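Local atomic coordinates of 43.8 kDa insecticidal crystal protein (Bacillus thuringiensis, PDB entry 4JP0), a protein that acts as one component of a binary insecticidal toxin active on western corn rootworm, working with a partner protein for maximal toxicity. Residues A[226-231]-A[294-299]; A[253-258]-A[288-293]; A[349-354]-A[366-371]. All coordinates share one frame; numbering follows the deposited sequence. Where two conformers were deposited one is given.

Interaction 1. Residues A[226-231]-A[294-299]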
# COMPACT_ATOMS: atom_id res chain seq x y z
N LYS A 226 2.69 -23.80 -36.86
CA LYS A 226 3.02 -22.89 -35.78
C LYS A 226 2.30 -21.61 -36.15
O LYS A 226 2.14 -21.29 -37.33
CB LYS A 226 4.52 -22.60 -35.74
CG LYS A 226 5.45 -23.82 -35.86
CD LYS A 226 6.91 -23.39 -35.52
CE LYS A 226 7.84 -24.57 -35.17
NZ LYS A 226 9.22 -24.09 -34.76
N LYS A 227 1.87 -20.85 -35.16
CA LYS A 227 1.18 -19.60 -35.47
C LYS A 227 1.72 -18.56 -34.54
O LYS A 227 1.82 -18.79 -33.35
CB LYS A 227 -0.32 -19.78 -35.28
CG LYS A 227 -1.16 -19.08 -36.33
CD LYS A 227 -2.64 -19.19 -36.02
CE LYS A 227 -3.49 -18.94 -37.26
NZ LYS A 227 -4.95 -18.99 -36.92
N SER A 228 2.11 -17.43 -35.11
CA SER A 228 2.64 -16.33 -34.34
C SER A 228 1.47 -15.46 -33.90
O SER A 228 0.47 -15.34 -34.61
CB SER A 228 3.64 -15.52 -35.19
OG SER A 228 4.38 -14.64 -34.35
N TYR A 229 1.58 -14.88 -32.71
CA TYR A 229 0.53 -14.01 -32.23
C TYR A 229 1.05 -13.04 -31.18
O TYR A 229 2.21 -13.11 -30.74
CB TYR A 229 -0.64 -14.83 -31.67
CG TYR A 229 -0.36 -15.53 -30.36
CD1 TYR A 229 -0.79 -14.99 -29.14
CD2 TYR A 229 0.32 -16.74 -30.32
CE1 TYR A 229 -0.54 -15.62 -27.94
CE2 TYR A 229 0.58 -17.39 -29.11
CZ TYR A 229 0.14 -16.82 -27.93
OH TYR A 229 0.37 -17.47 -26.72
N THR A 230 0.19 -12.11 -30.79
CA THR A 230 0.57 -11.15 -29.79
C THR A 230 -0.57 -11.01 -28.78
O THR A 230 -1.75 -11.03 -29.14
CB THR A 230 0.88 -9.81 -30.46
OG1 THR A 230 1.33 -8.87 -29.49
CG2 THR A 230 -0.38 -9.17 -31.01
N TYR A 231 -0.21 -10.92 -27.51
CA TYR A 231 -1.22 -10.68 -26.49
C TYR A 231 -0.78 -9.42 -25.77
O TYR A 231 0.38 -9.03 -25.87
CB TYR A 231 -1.38 -11.85 -25.51
CG TYR A 231 -0.18 -12.14 -24.66
CD1 TYR A 231 0.02 -11.49 -23.45
CD2 TYR A 231 0.77 -13.08 -25.06
CE1 TYR A 231 1.11 -11.76 -22.68
CE2 TYR A 231 1.87 -13.36 -24.27
CZ TYR A 231 2.03 -12.69 -23.08
OH TYR A 231 3.11 -12.92 -22.27
N GLN A 294 2.70 -5.46 -25.69
CA GLN A 294 2.33 -6.63 -26.50
C GLN A 294 3.51 -7.58 -26.59
O GLN A 294 4.58 -7.20 -27.04
CB GLN A 294 1.90 -6.23 -27.90
CG GLN A 294 0.93 -5.09 -27.92
CD GLN A 294 -0.15 -5.27 -28.97
OE1 GLN A 294 0.12 -5.78 -30.05
NE2 GLN A 294 -1.38 -4.84 -28.64
N GLU A 295 3.33 -8.80 -26.12
CA GLU A 295 4.42 -9.74 -26.12
C GLU A 295 4.25 -10.66 -27.30
O GLU A 295 3.19 -11.26 -27.48
CB GLU A 295 4.47 -10.54 -24.83
CG GLU A 295 5.70 -11.43 -24.70
CD GLU A 295 7.00 -10.65 -24.75
OE1 GLU A 295 6.96 -9.42 -24.51
OE2 GLU A 295 8.07 -11.26 -25.02
N GLN A 296 5.29 -10.75 -28.11
CA GLN A 296 5.24 -11.65 -29.27
C GLN A 296 5.36 -13.07 -28.75
O GLN A 296 6.17 -13.34 -27.86
CB GLN A 296 6.39 -11.33 -30.23
CG GLN A 296 6.39 -12.15 -31.51
CD GLN A 296 7.52 -11.72 -32.45
OE1 GLN A 296 8.23 -10.74 -32.17
NE2 GLN A 296 7.68 -12.44 -33.56
N SER A 297 4.54 -13.97 -29.26
CA SER A 297 4.66 -15.34 -28.82
C SER A 297 4.31 -16.29 -29.94
O SER A 297 3.95 -15.86 -31.04
CB SER A 297 3.80 -15.63 -27.59
OG SER A 297 4.34 -16.73 -26.87
N GLU A 298 4.44 -17.57 -29.67
CA GLU A 298 4.20 -18.54 -30.71
C GLU A 298 3.52 -19.75 -30.11
O GLU A 298 3.78 -20.07 -28.95
CB GLU A 298 5.55 -18.96 -31.33
CG GLU A 298 5.54 -18.99 -32.84
CD GLU A 298 6.74 -19.72 -33.44
OE1 GLU A 298 7.42 -20.49 -32.71
OE2 GLU A 298 6.99 -19.52 -34.64
N ILE A 299 2.64 -20.38 -30.89
CA ILE A 299 2.03 -21.65 -30.51
C ILE A 299 2.37 -22.65 -31.58
O ILE A 299 2.22 -22.38 -32.78
CB ILE A 299 0.49 -21.62 -30.46
CG1 ILE A 299 -0.05 -20.53 -29.55
CG2 ILE A 299 -0.04 -22.99 -30.02
CD1 ILE A 299 0.50 -20.55 -28.13
O HOH W 1 2.52 -18.69 -26.40

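Interaction 2. Residues A[253-258]-A[288-293]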
# COMPACT_ATOMS: atom_id res chain seq x y z
N ILE A 253 7.44 -1.97 -14.63
CA ILE A 253 7.23 -3.05 -15.60
C ILE A 253 7.40 -4.47 -15.00
O ILE A 253 6.90 -5.49 -15.52
CB ILE A 253 8.16 -2.77 -16.83
CG1 ILE A 253 7.83 -3.69 -18.01
CG2 ILE A 253 9.63 -2.87 -16.44
CD1 ILE A 253 8.43 -3.22 -19.32
N ASP A 254 8.16 -4.46 -13.93
CA ASP A 254 8.53 -5.49 -12.99
C ASP A 254 7.30 -5.96 -12.16
O ASP A 254 7.31 -7.00 -11.49
CB ASP A 254 9.47 -4.66 -12.03
CG ASP A 254 10.18 -5.49 -10.97
OD1 ASP A 254 9.51 -6.15 -10.13
OD2 ASP A 254 11.42 -5.50 -10.86
N SER A 255 6.23 -5.17 -12.21
CA SER A 255 5.11 -5.33 -11.27
C SER A 255 5.55 -5.01 -9.83
O SER A 255 4.81 -5.24 -8.86
CB SER A 255 4.45 -6.71 -11.32
OG SER A 255 3.61 -6.82 -12.46
N GLY A 256 6.76 -4.48 -9.68
CA GLY A 256 7.19 -4.09 -8.35
C GLY A 256 6.84 -2.62 -8.14
O GLY A 256 6.58 -1.90 -9.09
N MET A 257 6.86 -2.17 -6.90
CA MET A 257 6.49 -0.80 -6.65
C MET A 257 7.72 0.11 -6.61
O MET A 257 8.81 -0.32 -6.24
CB MET A 257 5.68 -0.65 -5.35
CG MET A 257 6.30 -1.35 -4.16
SD MET A 257 5.22 -1.25 -2.69
CE MET A 257 6.37 -1.82 -1.48
N LYS A 258 7.51 1.37 -6.99
CA LYS A 258 8.54 2.39 -7.04
C LYS A 258 7.94 3.66 -6.45
O LYS A 258 6.86 4.06 -6.82
CB LYS A 258 9.01 2.56 -8.50
CG LYS A 258 9.60 3.92 -8.91
CD LYS A 258 10.87 4.26 -8.23
CE LYS A 258 11.55 5.45 -8.97
NZ LYS A 258 11.03 6.80 -8.52
N LYS A 288 11.49 1.46 -15.52
CA LYS A 288 10.36 1.80 -16.39
C LYS A 288 9.00 1.57 -15.72
O LYS A 288 8.75 0.50 -15.23
CB LYS A 288 10.42 0.99 -17.70
CG LYS A 288 9.38 1.40 -18.72
CD LYS A 288 9.57 0.65 -20.04
CE LYS A 288 8.74 1.26 -21.19
NZ LYS A 288 7.25 1.06 -21.06
N ILE A 289 8.14 2.60 -15.73
CA ILE A 289 6.79 2.51 -15.21
C ILE A 289 5.97 1.56 -16.06
O ILE A 289 6.16 1.51 -17.26
CB ILE A 289 6.13 3.90 -15.23
CG1 ILE A 289 4.79 3.88 -14.49
CG2 ILE A 289 5.90 4.37 -16.65
CD1 ILE A 289 4.26 5.27 -14.10
N MET A 290 5.05 0.81 -15.47
CA MET A 290 4.25 -0.09 -16.30
C MET A 290 3.30 0.66 -17.22
O MET A 290 2.52 1.52 -16.78
CB MET A 290 3.41 -1.06 -15.47
CG MET A 290 2.68 -2.06 -16.38
SD MET A 290 1.56 -3.02 -15.42
CE MET A 290 2.71 -3.98 -14.43
N GLU A 291 3.32 0.33 -18.50
CA GLU A 291 2.33 0.86 -19.40
C GLU A 291 1.53 -0.27 -20.04
O GLU A 291 1.23 -1.23 -19.40
CB GLU A 291 2.94 1.76 -20.46
CG GLU A 291 4.26 2.33 -20.09
CD GLU A 291 4.80 3.30 -21.10
OE1 GLU A 291 4.27 3.39 -22.24
OE2 GLU A 291 5.76 3.97 -20.73
N LYS A 292 1.18 -0.12 -21.30
CA LYS A 292 0.46 -1.13 -22.06
C LYS A 292 1.45 -1.78 -23.05
O LYS A 292 2.09 -1.08 -23.83
CB LYS A 292 -0.71 -0.47 -22.80
CG LYS A 292 -1.55 -1.39 -23.66
CD LYS A 292 -2.83 -0.69 -24.14
CE LYS A 292 -3.72 -1.61 -24.97
NZ LYS A 292 -5.20 -1.38 -24.76
N TYR A 293 1.57 -3.11 -23.02
CA TYR A 293 2.51 -3.83 -23.91
C TYR A 293 1.91 -4.95 -24.74
O TYR A 293 0.76 -5.35 -24.53
CB TYR A 293 3.66 -4.42 -23.09
CG TYR A 293 4.28 -3.43 -22.16
CD1 TYR A 293 4.01 -3.47 -20.80
CD2 TYR A 293 5.13 -2.43 -22.65
CE1 TYR A 293 4.57 -2.55 -19.94
CE2 TYR A 293 5.69 -1.50 -21.81
CZ TYR A 293 5.41 -1.57 -20.45
OH TYR A 293 5.96 -0.66 -19.60

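Interaction 3. Residues A[349-354]-A[366-371]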
# COMPACT_ATOMS: atom_id res chain seq x y z
N HIS A 349 -3.00 -30.73 -24.87
CA HIS A 349 -1.77 -31.45 -25.10
C HIS A 349 -0.91 -31.46 -23.85
O HIS A 349 -0.20 -32.43 -23.60
CB HIS A 349 -0.95 -30.85 -26.24
CG HIS A 349 -1.61 -30.91 -27.58
ND1 HIS A 349 -1.02 -30.38 -28.71
CD2 HIS A 349 -2.79 -31.43 -27.98
CE1 HIS A 349 -1.81 -30.59 -29.75
NE2 HIS A 349 -2.90 -31.22 -29.34
N GLN A 350 -0.93 -30.37 -23.09
CA GLN A 350 -0.14 -30.31 -21.86
C GLN A 350 -0.66 -31.31 -20.82
O GLN A 350 0.12 -31.98 -20.15
CB GLN A 350 -0.07 -28.89 -21.29
CG GLN A 350 1.03 -28.72 -20.22
CD GLN A 350 1.64 -27.32 -20.19
OE1 GLN A 350 1.79 -26.68 -21.25
NE2 GLN A 350 2.01 -26.84 -19.00
N GLN A 351 -1.97 -31.38 -20.66
CA GLN A 351 -2.52 -32.35 -19.72
C GLN A 351 -2.21 -33.76 -20.22
O GLN A 351 -1.87 -34.64 -19.44
CB GLN A 351 -4.02 -32.20 -19.54
CG GLN A 351 -4.58 -33.22 -18.57
CD GLN A 351 -6.07 -33.34 -18.64
OE1 GLN A 351 -6.65 -33.27 -19.72
NE2 GLN A 351 -6.71 -33.54 -17.48
N ALA A 352 -2.31 -33.97 -21.53
CA ALA A 352 -1.99 -35.30 -22.05
C ALA A 352 -0.55 -35.77 -21.71
O ALA A 352 -0.33 -36.91 -21.25
CB ALA A 352 -2.26 -35.39 -23.57
N LEU A 353 0.44 -34.92 -21.97
CA LEU A 353 1.82 -35.32 -21.64
C LEU A 353 1.99 -35.56 -20.14
O LEU A 353 2.73 -36.47 -19.69
CB LEU A 353 2.82 -34.25 -22.10
CG LEU A 353 2.76 -33.94 -23.61
CD1 LEU A 353 3.16 -32.46 -23.90
CD2 LEU A 353 3.62 -34.90 -24.40
N LEU A 354 1.34 -34.75 -19.33
CA LEU A 354 1.48 -34.94 -17.89
C LEU A 354 0.85 -36.28 -17.50
O LEU A 354 1.42 -37.03 -16.69
CB LEU A 354 0.82 -33.79 -17.12
CG LEU A 354 0.95 -33.77 -15.60
CD1 LEU A 354 2.41 -33.85 -15.18
CD2 LEU A 354 0.27 -32.51 -14.99
N GLU A 366 -8.02 -42.49 -23.88
CA GLU A 366 -9.38 -42.50 -23.37
C GLU A 366 -9.73 -41.23 -22.60
O GLU A 366 -10.81 -40.67 -22.76
CB GLU A 366 -9.63 -43.72 -22.46
CG GLU A 366 -10.94 -43.57 -21.70
CD GLU A 366 -11.39 -44.80 -20.92
OE1 GLU A 366 -10.96 -45.97 -21.19
OE2 GLU A 366 -12.22 -44.57 -20.02
N ILE A 367 -8.80 -40.77 -21.76
CA ILE A 367 -9.08 -39.61 -20.91
C ILE A 367 -9.15 -38.30 -21.69
O ILE A 367 -9.98 -37.43 -21.39
CB ILE A 367 -7.99 -39.48 -19.84
CG1 ILE A 367 -8.05 -40.67 -18.88
CG2 ILE A 367 -8.11 -38.11 -19.11
CD1 ILE A 367 -6.86 -40.77 -17.96
N THR A 368 -8.30 -38.16 -22.69
CA THR A 368 -8.17 -36.85 -23.35
C THR A 368 -8.79 -36.76 -24.71
O THR A 368 -8.89 -35.67 -25.27
CB THR A 368 -6.71 -36.52 -23.55
OG1 THR A 368 -6.13 -37.52 -24.40
CG2 THR A 368 -5.96 -36.64 -22.22
N ASN A 369 -9.17 -37.91 -25.25
CA ASN A 369 -9.69 -38.00 -26.61
C ASN A 369 -8.62 -37.81 -27.66
O ASN A 369 -8.92 -37.69 -28.85
CB ASN A 369 -10.78 -36.97 -26.84
CG ASN A 369 -12.14 -37.51 -26.56
OD1 ASN A 369 -12.55 -37.63 -25.40
ND2 ASN A 369 -12.88 -37.85 -27.62
N ILE A 370 -7.37 -37.77 -27.23
CA ILE A 370 -6.26 -37.63 -28.18
C ILE A 370 -5.73 -39.00 -28.65
O ILE A 370 -5.40 -39.84 -27.82
CB ILE A 370 -5.16 -36.81 -27.52
CG1 ILE A 370 -5.69 -35.41 -27.16
CG2 ILE A 370 -3.98 -36.68 -28.42
CD1 ILE A 370 -4.70 -34.62 -26.27
N PRO A 371 -5.65 -39.23 -29.96
CA PRO A 371 -5.22 -40.53 -30.51
C PRO A 371 -3.79 -40.93 -30.10
O PRO A 371 -2.94 -40.06 -29.93
CB PRO A 371 -5.26 -40.30 -32.04
CG PRO A 371 -6.12 -39.09 -32.25
CD PRO A 371 -5.99 -38.25 -31.01

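Interaction 1. Residues A[226-231]-A[294-299]
Tyr229 OH is held by two oxygens: the hydroxyl of Tyr341, on strand 327-346, and a water that the opposite strand of this contact also grips. Ser297 OG lies 2.7 Å from that water (O), and Glu298 O accepts a bond from it, so the phenol is tied to its partner strand through solvent. Ser297 CB sits over one face of the Tyr229 ring, a CH-pi contact of 4.2 Å to the ring centroid. Ile299 packs tightly against the same ring from an oblique direction, its CG1 only 3.2 Å from Tyr229 CE2. With chi1 at 71°, the Tyr229 ring stands between its own backbone N and carbonyl carbon, a rotamer that brings it across to the other strand. Tyr231 repeats the theme: Glu295 CB lies over its face, 3.7 Å from Tyr231 CZ. The two backbones form an antiparallel pair, in which Ser297 N donates to Tyr229 O at 2.9 Å and Lys227 N to Ile299 O at the same length; the Tyr231 N to Glu295 O bond is weak. Thr230, Gln296, Ser228 and Glu298 occupy the more solvent-facing side. The tyrosine and Ile299 side instead covers the long sheet, with Tyr229 on Val219 of strand 202-221, Ile299 on Met307 of strand 307-323, and the Tyr231 ring stacked on Tyr341.

Interaction 2. Residues A[253-258]-A[288-293]
Ile253 and Met290 bring their backbones closest, CA to CA 4.3 Å, where two mostly irregular segments pass each other. One direct hydrogen bond joins them: Ile253 N donates to Lys288 O at 2.9 Å, with an angle of 151° at the hydrogen and the donor nearly in line with the carbonyl. Ile253 and Asp254 have helix-like backbone angles, and Ser255 then turns to positive phi, folding the chain back toward strand 257-259. Side chains extend the contact on two fronts. Ile253 sends CG1 and CD1 across the Tyr293 side chain at about a right angle, with CD1 3.6 Å from Tyr293 CZ, while its CG2 branch lies close to Lys288. Deeper in, the methyl end of Met290 (CE) reaches to 3.6 Å from Ser255 OG; a bend at the last torsion, chi3 -68°, turns that methyl. Residues 253 to 256 make up most of the connection of the short hairpin formed by strands 249-251 and 257-259, and Met290 pairs by backbone hydrogen bonding with Ile251, the last residue of the first strand, where it runs into the turn. This hairpin lies within the excursion between strands 225-234 and 292-301, in a family probably related to the aerolysin-type pore-forming toxins. Around the phenol, Tyr293 OH accepts from two donors of its own segment. Lys288 NZ comes at the ring edge, in the ring plane, at 2.6 Å from Tyr293 OH, and Glu291 N approaches the same oxygen to 3.0 Å. Glu291 OE2 in turn forms a salt bridge with Lys288 NZ at 3.3 Å, so the ammonium is shared between the phenol oxygen and a carboxylate; the Tyr293 ring also meets Trp233, their planes at about 40°.

Interaction 3. Residues A[349-354]-A[366-371]
Ile370 touches helix 349-355 at Ala352 and His349, and it does so with the far end of its side chain. From CB, the branch that matters is CG1, set anti to the carbonyl carbon (chi1 -61°) and carried on in an extended chain. CB and CG1 stay back from the helix, CG1 about 5.0 Å from Ala352 CB, and serve mainly to deliver the tip. CD1 makes the contact: it lies 3.7 Å from Ala352 CB and 4.1 Å from His349 CD2, coming at the imidazole obliquely as the two side chains cross at about a right angle. Beside it, Thr368 places its methyl against the same alanine, CG2 being 4.1 Å from Ala352 CB. Thr368 OG1 accepts from Ile370 N at 3.1 Å with an angle of 157° at the hydrogen, an ST turn, and also bonds to Val364 O one turn back in helix 361-368. That turn, with Asn369 in positive phi, carries the chain out of its helix and sets Ile370 toward the neighbouring helix, while Leu375 of helix 372-380 packs on both Ala352 and Ile370. The joint between the segments is thus made of methyl groups and one imidazole carbon in van der Waals contact; no polar bond links the two segments, so the contact is apolar and depends on shape and dispersion, with the ST turn placing Ile370.

Following the chain from its N-terminal beta-trefoil lectin region, interaction 1 opens at 226-231, on strand 225-234. Before its partner arrives, the chain reaches 253-258 and closes interaction 2 at 288-293, so this smaller loop, which contains helix 272-279, nests inside the larger one. Residue 293 runs directly into 294-299, where interaction 1 closes; both contacts therefore use strand 292-301, with centres about 21 Å apart. Interaction 3 comes later, in series, after strand 327-346, joining two of the C-terminal helices; its centre is about 23 Å from that of interaction 1. Interaction 1 thus pairs two strands, interaction 2 holds the hairpin turn to the start of strand 292-301, and interaction 3 separately packs C-terminal helices.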